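Local coordinates for transcription termination factor NusA (Planctomyces limnophilus, PDB 4MTN), which probably takes part in both transcription termination and antitermination, binding the core RNA polymerase and nascent RNA, at residues F351-L362 with I376-I387. Residues are numbered along the deposited sequence; the frame is centred on the assembly and turned at random.
Sequences FEDLSVIEPDEL and IVEYAERESERI
Phe351 fits as a knob into a hole formed by Ala380, Glu383, Ser384 and Ile387 on helix 370-399. Followed outward, its CB lies 3.6 Å from Ala380 O; CG and CD1 then run under CB and CG of Glu383, while CD2 reaches Ile387 CD1 at 3.8 Å. The outer atoms CE2 and CZ stay beneath Glu383 CG. That methylene sits 3.4 Å from the centroid of the Phe351 ring and only 8° off its normal, the evidence for a CH-pi contact over the face. The bend of Glu383 at chi2 carries its carboxylate onward, with CD and both oxygens farther from the ring centre, leaving CG as the atom over the ring.

One polar bond crosses beside the knob: Ser384 OG donates to Glu352 OE2 at 2.7 Å, meeting it from 61° out of the carboxylate plane. The CB of Glu352 points away from helix 370-399, and the bend at chi2 (75°) brings the acid back. With an alanine in place of Glu352, the Ser384 hydroxyl would probably lose this acceptor and a gap would open beside Ser384 CB.

Farther along, Ala380 CB packs 3.8 Å from Leu354 CB and also touches Ser355 CB; a methyl here is consistent with the 7.8 Å separation of the axes of helix 351-355 and segment 376-387, which run roughly antiparallel. Leu362 CD2 extends the apolar line to Ile376 CG2 at 4.0 Å. Leu343 of helix 337-345 touches both Leu354 and Leu362, so the apolar side of the contact meets that helix within the helix-hairpin-helix region. Chemically, the union is chiefly apolar packing, with one bond from a buried serine to a partly exposed glutamate and the acid of Glu383 turned from the ring its methylene covers.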
loop_
_atom_site.group_PDB
_atom_site.type_symbol
_atom_site.label_atom_id
_atom_site.label_comp_id
_atom_site.label_asym_id
_atom_site.label_seq_id
_atom_site.Cartn_x
_atom_site.Cartn_y
_atom_site.Cartn_z
ATOM N N PHE A 351 10.186 -27.059 12.980
ATOM C CA PHE A 351 11.535 -26.522 13.117
ATOM C C PHE A 351 11.615 -25.123 12.520
ATOM O O PHE A 351 12.517 -24.350 12.845
ATOM C CB PHE A 351 12.558 -27.445 12.451
ATOM C CG PHE A 351 12.861 -28.684 13.244
ATOM C CD1 PHE A 351 13.808 -28.663 14.254
ATOM C CD2 PHE A 351 12.196 -29.872 12.982
ATOM C CE1 PHE A 351 14.088 -29.800 14.988
ATOM C CE2 PHE A 351 12.472 -31.013 13.712
ATOM C CZ PHE A 351 13.420 -30.977 14.717
ATOM N N GLU A 352 10.665 -24.806 11.647
ATOM C CA GLU A 352 10.561 -23.471 11.073
ATOM C C GLU A 352 10.249 -22.454 12.164
ATOM O O GLU A 352 10.807 -21.357 12.182
ATOM C CB GLU A 352 9.480 -23.427 9.988
ATOM C CG GLU A 352 9.870 -24.084 8.671
ATOM C CD GLU A 352 9.859 -25.603 8.731
ATOM O OE1 GLU A 352 9.445 -26.162 9.768
ATOM O OE2 GLU A 352 10.267 -26.238 7.737
ATOM N N ASP A 353 9.358 -22.833 13.073
ATOM C CA ASP A 353 8.957 -21.963 14.170
ATOM C C ASP A 353 10.103 -21.753 15.150
ATOM O O ASP A 353 10.243 -20.681 15.738
ATOM C CB ASP A 353 7.744 -22.545 14.901
ATOM C CG ASP A 353 6.598 -22.869 13.963
ATOM O OD1 ASP A 353 6.488 -22.214 12.905
ATOM O OD2 ASP A 353 5.805 -23.778 14.286
ATOM N N LEU A 354 10.918 -22.786 15.326
ATOM C CA LEU A 354 12.034 -22.722 16.258
ATOM C C LEU A 354 13.181 -21.892 15.690
ATOM O O LEU A 354 13.889 -21.212 16.429
ATOM C CB LEU A 354 12.523 -24.129 16.608
ATOM C CG LEU A 354 13.634 -24.221 17.656
ATOM C CD1 LEU A 354 13.246 -23.460 18.914
ATOM C CD2 LEU A 354 13.947 -25.673 17.978
ATOM N N SER A 355 13.355 -21.948 14.374
ATOM C CA SER A 355 14.445 -21.235 13.719
ATOM C C SER A 355 14.217 -19.729 13.733
ATOM O O SER A 355 15.169 -18.949 13.720
ATOM C CB SER A 355 14.619 -21.727 12.280
ATOM O OG SER A 355 13.437 -21.527 11.526
ATOM N N VAL A 356 12.951 -19.325 13.759
ATOM C CA VAL A 356 12.600 -17.910 13.743
ATOM C C VAL A 356 12.404 -17.352 15.151
ATOM O O VAL A 356 12.015 -16.195 15.315
ATOM C CB VAL A 356 11.323 -17.654 12.918
ATOM C CG1 VAL A 356 11.503 -18.155 11.494
ATOM C CG2 VAL A 356 10.120 -18.312 13.575
ATOM N N ILE A 357 12.662 -18.176 16.164
ATOM C CA ILE A 357 12.501 -17.751 17.550
ATOM C C ILE A 357 13.443 -16.596 17.880
ATOM O O ILE A 357 14.516 -16.462 17.287
ATOM C CB ILE A 357 12.751 -18.912 18.545
ATOM C CG1 ILE A 357 12.070 -18.629 19.887
ATOM C CG2 ILE A 357 14.241 -19.153 18.751
ATOM C CD1 ILE A 357 12.298 -19.702 20.929
ATOM N N GLU A 358 13.021 -15.746 18.809
ATOM C CA GLU A 358 13.872 -14.674 19.297
ATOM C C GLU A 358 14.923 -15.257 20.232
ATOM O O GLU A 358 14.582 -15.930 21.206
ATOM C CB GLU A 358 13.044 -13.605 20.012
ATOM C CG GLU A 358 13.823 -12.350 20.378
ATOM C CD GLU A 358 14.169 -11.503 19.169
ATOM O OE1 GLU A 358 13.525 -11.675 18.112
ATOM O OE2 GLU A 358 15.086 -10.661 19.276
ATOM N N PRO A 359 16.207 -15.014 19.928
ATOM C CA PRO A 359 17.329 -15.531 20.720
ATOM C C PRO A 359 17.211 -15.186 22.201
ATOM O O PRO A 359 17.439 -16.049 23.047
ATOM C CB PRO A 359 18.544 -14.840 20.095
ATOM C CG PRO A 359 18.133 -14.567 18.693
ATOM C CD PRO A 359 16.668 -14.245 18.758
ATOM N N ASP A 360 16.847 -13.942 22.498
ATOM C CA ASP A 360 16.715 -13.482 23.876
ATOM C C ASP A 360 15.659 -14.278 24.636
ATOM O O ASP A 360 15.851 -14.632 25.800
ATOM C CB ASP A 360 16.364 -11.993 23.908
ATOM C CG ASP A 360 17.203 -11.179 22.944
ATOM O OD1 ASP A 360 18.330 -11.610 22.623
ATOM O OD2 ASP A 360 16.732 -10.107 22.507
ATOM N N GLU A 361 14.545 -14.556 23.968
ATOM C CA GLU A 361 13.450 -15.301 24.577
ATOM C C GLU A 361 13.819 -16.768 24.779
ATOM O O GLU A 361 13.365 -17.407 25.729
ATOM C CB GLU A 361 12.188 -15.188 23.721
ATOM C CG GLU A 361 11.580 -13.794 23.687
ATOM C CD GLU A 361 10.420 -13.684 22.716
ATOM O OE1 GLU A 361 10.387 -14.459 21.738
ATOM O OE2 GLU A 361 9.539 -12.824 22.931
ATOM N N LEU A 362 14.645 -17.298 23.881
ATOM C CA LEU A 362 15.099 -18.680 23.978
ATOM C C LEU A 362 16.109 -18.837 25.111
ATOM O O LEU A 362 16.203 -19.897 25.732
ATOM C CB LEU A 362 15.707 -19.143 22.652
ATOM C CG LEU A 362 16.215 -20.586 22.585
ATOM C CD1 LEU A 362 15.100 -21.567 22.910
ATOM C CD2 LEU A 362 16.814 -20.883 21.220
ATOM N N ILE A 376 21.230 -23.748 18.778
ATOM C CA ILE A 376 19.906 -24.352 18.662
ATOM C C ILE A 376 19.172 -23.843 17.424
ATOM O O ILE A 376 18.575 -24.623 16.679
ATOM C CB ILE A 376 19.052 -24.074 19.916
ATOM C CG1 ILE A 376 19.636 -24.809 21.125
ATOM C CG2 ILE A 376 17.604 -24.490 19.690
ATOM C CD1 ILE A 376 18.799 -24.686 22.379
ATOM N N VAL A 377 19.230 -22.532 17.208
ATOM C CA VAL A 377 18.607 -21.913 16.044
ATOM C C VAL A 377 19.182 -22.485 14.749
ATOM O O VAL A 377 18.446 -22.743 13.795
ATOM C CB VAL A 377 18.786 -20.380 16.061
ATOM C CG1 VAL A 377 18.274 -19.759 14.770
ATOM C CG2 VAL A 377 18.070 -19.779 17.261
ATOM N N GLU A 378 20.495 -22.699 14.728
ATOM C CA GLU A 378 21.160 -23.258 13.554
ATOM C C GLU A 378 20.705 -24.690 13.278
ATOM O O GLU A 378 20.614 -25.108 12.123
ATOM C CB GLU A 378 22.680 -23.213 13.721
ATOM C CG GLU A 378 23.263 -21.809 13.700
ATOM C CD GLU A 378 24.761 -21.801 13.463
ATOM O OE1 GLU A 378 25.283 -22.797 12.921
ATOM O OE2 GLU A 378 25.417 -20.800 13.820
ATOM N N TYR A 379 20.425 -25.439 14.342
ATOM C CA TYR A 379 19.880 -26.786 14.203
ATOM C C TYR A 379 18.509 -26.748 13.545
ATOM O O TYR A 379 18.220 -27.531 12.639
ATOM C CB TYR A 379 19.780 -27.478 15.563
ATOM C CG TYR A 379 21.018 -28.242 15.964
ATOM C CD1 TYR A 379 21.243 -29.530 15.496
ATOM C CD2 TYR A 379 21.956 -27.682 16.819
ATOM C CE1 TYR A 379 22.373 -30.236 15.864
ATOM C CE2 TYR A 379 23.086 -28.378 17.191
ATOM C CZ TYR A 379 23.291 -29.654 16.712
ATOM O OH TYR A 379 24.418 -30.350 17.084
ATOM N N ALA A 380 17.668 -25.831 14.012
ATOM C CA ALA A 380 16.314 -25.692 13.492
ATOM C C ALA A 380 16.332 -25.259 12.030
ATOM O O ALA A 380 15.502 -25.698 11.238
ATOM C CB ALA A 380 15.524 -24.702 14.332
ATOM N N GLU A 381 17.282 -24.399 11.679
ATOM C CA GLU A 381 17.434 -23.952 10.300
ATOM C C GLU A 381 17.824 -25.115 9.394
ATOM O O GLU A 381 17.249 -25.296 8.321
ATOM C CB GLU A 381 18.477 -22.836 10.205
ATOM C CG GLU A 381 18.029 -21.512 10.799
ATOM C CD GLU A 381 19.117 -20.455 10.758
ATOM O OE1 GLU A 381 20.266 -20.796 10.407
ATOM O OE2 GLU A 381 18.822 -19.284 11.077
ATOM N N ARG A 382 18.803 -25.898 9.837
ATOM C CA ARG A 382 19.260 -27.064 9.090
ATOM C C ARG A 382 18.161 -28.110 8.952
ATOM O O ARG A 382 17.916 -28.627 7.861
ATOM C CB ARG A 382 20.483 -27.691 9.763
ATOM C CG ARG A 382 21.798 -27.000 9.458
ATOM C CD ARG A 382 22.957 -27.711 10.142
ATOM N NE ARG A 382 23.005 -29.134 9.808
ATOM C CZ ARG A 382 23.641 -29.633 8.752
ATOM N NH1 ARG A 382 24.284 -28.825 7.920
ATOM N NH2 ARG A 382 23.634 -30.940 8.528
ATOM N N GLU A 383 17.506 -28.422 10.065
ATOM C CA GLU A 383 16.492 -29.468 10.084
ATOM C C GLU A 383 15.265 -29.075 9.269
ATOM O O GLU A 383 14.674 -29.910 8.588
ATOM C CB GLU A 383 16.091 -29.799 11.521
ATOM C CG GLU A 383 15.298 -31.087 11.649
ATOM C CD GLU A 383 16.021 -32.281 11.052
ATOM O OE1 GLU A 383 17.263 -32.352 11.169
ATOM O OE2 GLU A 383 15.344 -33.148 10.461
ATOM N N SER A 384 14.885 -27.804 9.342
ATOM C CA SER A 384 13.791 -27.295 8.521
ATOM C C SER A 384 14.149 -27.402 7.046
ATOM O O SER A 384 13.313 -27.757 6.215
ATOM C CB SER A 384 13.470 -25.845 8.880
ATOM O OG SER A 384 12.738 -25.216 7.844
ATOM N N GLU A 385 15.403 -27.098 6.731
ATOM C CA GLU A 385 15.888 -27.150 5.359
ATOM C C GLU A 385 15.946 -28.585 4.840
ATOM O O GLU A 385 15.618 -28.846 3.682
ATOM C CB GLU A 385 17.268 -26.496 5.262
ATOM C CG GLU A 385 17.800 -26.361 3.847
ATOM C CD GLU A 385 19.105 -25.591 3.792
ATOM O OE1 GLU A 385 19.534 -25.070 4.844
ATOM O OE2 GLU A 385 19.701 -25.507 2.697
ATOM N N ARG A 386 16.360 -29.511 5.700
ATOM C CA ARG A 386 16.462 -30.915 5.318
ATOM C C ARG A 386 15.085 -31.545 5.142
ATOM O O ARG A 386 14.882 -32.374 4.257
ATOM C CB ARG A 386 17.264 -31.707 6.352
ATOM C CG ARG A 386 17.556 -33.136 5.922
ATOM C CD ARG A 386 18.117 -33.971 7.056
ATOM N NE ARG A 386 18.455 -35.321 6.615
ATOM C CZ ARG A 386 17.585 -36.324 6.537
ATOM N NH1 ARG A 386 16.316 -36.130 6.873
ATOM N NH2 ARG A 386 17.982 -37.520 6.125
ATOM N N ILE A 387 14.147 -31.154 5.998
ATOM C CA ILE A 387 12.778 -31.649 5.912
ATOM C C ILE A 387 12.133 -31.213 4.599
ATOM O O ILE A 387 11.445 -31.998 3.944
ATOM C CB ILE A 387 11.928 -31.162 7.107
ATOM C CG1 ILE A 387 12.285 -31.953 8.367
ATOM C CG2 ILE A 387 10.442 -31.303 6.814
ATOM C CD1 ILE A 387 11.612 -31.442 9.621
#